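Local coordinates for Ras-associated and pleckstrin homology domains-containing protein 1 (Homo sapiens, PDB 4GN1) that relays localized membrane signals and is implicated in regulating lamellipodial dynamics, here represented by its Ras-associating and PH domains, at residues Gly42-Asp46 / Tyr248-Lys253. Numbering follows the deposited sequence.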
loop_
_atom_site.group_PDB
_atom_site.type_symbol
_atom_site.label_atom_id
_atom_site.label_comp_id
_atom_site.label_asym_id
_atom_site.label_seq_id
_atom_site.Cartn_x
_atom_site.Cartn_y
_atom_site.Cartn_z
ATOM N N GLY A 42 21.049 -8.295 9.068
ATOM C CA GLY A 42 21.590 -6.945 9.112
ATOM C C GLY A 42 20.482 -5.921 9.017
ATOM O O GLY A 42 19.512 -6.120 8.281
ATOM N N TYR A 43 20.622 -4.828 9.761
ATOM C CA TYR A 43 19.625 -3.760 9.780
ATOM C C TYR A 43 19.386 -3.073 8.436
ATOM O O TYR A 43 20.263 -3.022 7.576
ATOM C CB TYR A 43 19.983 -2.698 10.823
ATOM C CG TYR A 43 18.748 -1.981 11.319
ATOM C CD1 TYR A 43 17.987 -2.526 12.360
ATOM C CD2 TYR A 43 18.308 -0.782 10.722
ATOM C CE1 TYR A 43 16.839 -1.894 12.815
ATOM C CE2 TYR A 43 17.158 -0.139 11.169
ATOM C CZ TYR A 43 16.423 -0.701 12.221
ATOM O OH TYR A 43 15.272 -0.099 12.702
ATOM N N SER A 44 18.174 -2.556 8.276
ATOM C CA SER A 44 17.774 -1.743 7.136
ATOM C C SER A 44 16.304 -1.388 7.237
ATOM O O SER A 44 15.439 -2.216 7.600
ATOM C CB SER A 44 18.025 -2.426 5.792
ATOM O OG SER A 44 17.287 -1.766 4.790
ATOM N N LEU A 45 16.035 -0.142 6.891
ATOM C CA LEU A 45 14.700 0.390 6.904
ATOM C C LEU A 45 13.823 -0.319 5.854
ATOM O O LEU A 45 12.596 -0.230 5.944
ATOM C CB LEU A 45 14.761 1.901 6.620
ATOM C CG LEU A 45 14.892 2.403 5.168
ATOM C CD1 LEU A 45 14.671 3.902 5.132
ATOM C CD2 LEU A 45 16.216 2.059 4.508
ATOM N N ASP A 46 14.455 -1.003 4.883
ATOM C CA ASP A 46 13.763 -1.707 3.788
ATOM C C ASP A 46 13.235 -3.125 4.076
ATOM O O ASP A 46 12.457 -3.675 3.271
ATOM C CB ASP A 46 14.633 -1.752 2.538
ATOM C CG ASP A 46 14.760 -0.393 1.869
ATOM O OD1 ASP A 46 13.744 0.344 1.767
ATOM O OD2 ASP A 46 15.879 -0.061 1.441
ATOM N N TYR A 248 8.989 6.330 8.992
ATOM C CA TYR A 248 10.253 6.477 8.272
ATOM C C TYR A 248 11.359 6.990 9.209
ATOM O O TYR A 248 12.416 6.373 9.315
ATOM C CB TYR A 248 10.049 7.366 7.035
ATOM C CG TYR A 248 11.323 7.731 6.299
ATOM C CD1 TYR A 248 12.028 6.784 5.569
ATOM C CD2 TYR A 248 11.818 9.041 6.333
ATOM C CE1 TYR A 248 13.194 7.114 4.906
ATOM C CE2 TYR A 248 12.990 9.388 5.669
ATOM C CZ TYR A 248 13.670 8.416 4.967
ATOM O OH TYR A 248 14.820 8.740 4.318
ATOM N N GLN A 249 11.083 8.089 9.914
ATOM C CA GLN A 249 12.021 8.671 10.879
ATOM C C GLN A 249 12.485 7.612 11.879
ATOM O O GLN A 249 13.674 7.513 12.169
ATOM C CB GLN A 249 11.384 9.845 11.638
ATOM C CG GLN A 249 11.012 11.073 10.820
ATOM C CD GLN A 249 12.095 12.146 10.784
ATOM O OE1 GLN A 249 12.428 12.662 9.714
ATOM N NE2 GLN A 249 12.639 12.499 11.948
ATOM N N GLU A 250 11.542 6.822 12.395
ATOM C CA GLU A 250 11.837 5.762 13.350
ATOM C C GLU A 250 12.616 4.607 12.722
ATOM O O GLU A 250 13.481 4.024 13.360
ATOM C CB GLU A 250 10.541 5.251 13.968
ATOM C CG GLU A 250 10.720 4.328 15.169
ATOM C CD GLU A 250 9.403 3.993 15.860
ATOM O OE1 GLU A 250 9.304 2.914 16.477
ATOM O OE2 GLU A 250 8.457 4.810 15.798
ATOM N N ALA A 251 12.312 4.281 11.473
ATOM C CA ALA A 251 12.938 3.135 10.813
ATOM C C ALA A 251 14.418 3.378 10.518
ATOM O O ALA A 251 15.231 2.445 10.527
ATOM C CB ALA A 251 12.196 2.792 9.524
ATOM N N LEU A 252 14.747 4.648 10.288
ATOM C CA LEU A 252 16.024 5.065 9.717
ATOM C C LEU A 252 17.189 5.105 10.718
ATOM O O LEU A 252 18.012 6.020 10.683
ATOM C CB LEU A 252 15.828 6.438 9.032
ATOM C CG LEU A 252 16.839 7.053 8.050
ATOM C CD1 LEU A 252 17.103 6.139 6.864
ATOM C CD2 LEU A 252 16.351 8.419 7.585
ATOM N N LYS A 253 17.271 4.107 11.595
ATOM C CA LYS A 253 18.407 3.989 12.525
ATOM C C LYS A 253 19.797 4.063 11.852
ATOM O O LYS A 253 20.314 3.084 11.298
ATOM C CB LYS A 253 18.280 2.726 13.393
ATOM C CG LYS A 253 17.665 2.977 14.768
ATOM C CD LYS A 253 17.874 1.796 15.712
ATOM C CE LYS A 253 16.808 0.724 15.519
ATOM N NZ LYS A 253 17.307 -0.646 15.829
#
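Leu45 and Ala251 mark the closest approach of the two backbones, with their CA atoms 5.1 Å apart. Residues 42-46 form an irregular loop. Residues 248-251 are the last part of a helix, and Leu252 is the first residue to leave helical geometry. An ST turn lies within the loop: Ser44 OG accepts from Asp46 N.

Tyr43 and Leu45 both point their side chains at the helix end and carry most of the contact. The Tyr43 ring presents an edge to the carbonyl oxygen of Ala251, which lies near the ring plane, 3.3 Å from Tyr43 CE2. The hydroxyl adds a weak hydrogen bond, Tyr43 OH to Ala251 O. This oxygen also takes a weak bond from Lys253 N as the chain turns out of the helix. Lys253 crosses the tyrosine side chain at about a right angle. A bend at chi3 (-84°) carries Lys253 CE past Tyr43 OH and on to the CE1 side, where Lys253 NZ lies 3.3 Å from Tyr43 CE1. The ammonium approaches the ring obliquely.

Leu45 supplies the apolar half. Leu45 CB packs on Ala251 CB at 4.0 Å. With CG between the backbone N and the carbonyl carbon (chi1 81°), Leu45 sends CD1 to Tyr248 CE1 at 3.5 Å. Leu45 CD1 also lies 3.7 Å from Leu252 CD1. The two leucine side chains run side by side in the same direction.

The contact is near the surface. Helix 242-251 follows helix 225-240 of the PH domain and packs its end on the loop between helix 28-39 and strand 47-53, so the chain end returns to the ubiquitin-like Ras-associating domain. Tyr248 also stacks on Phe95, while Tyr92 touches Leu45 and Ala251. Helix 28-39 flanks the contact through Arg29, which meets both Tyr43 and Ala251.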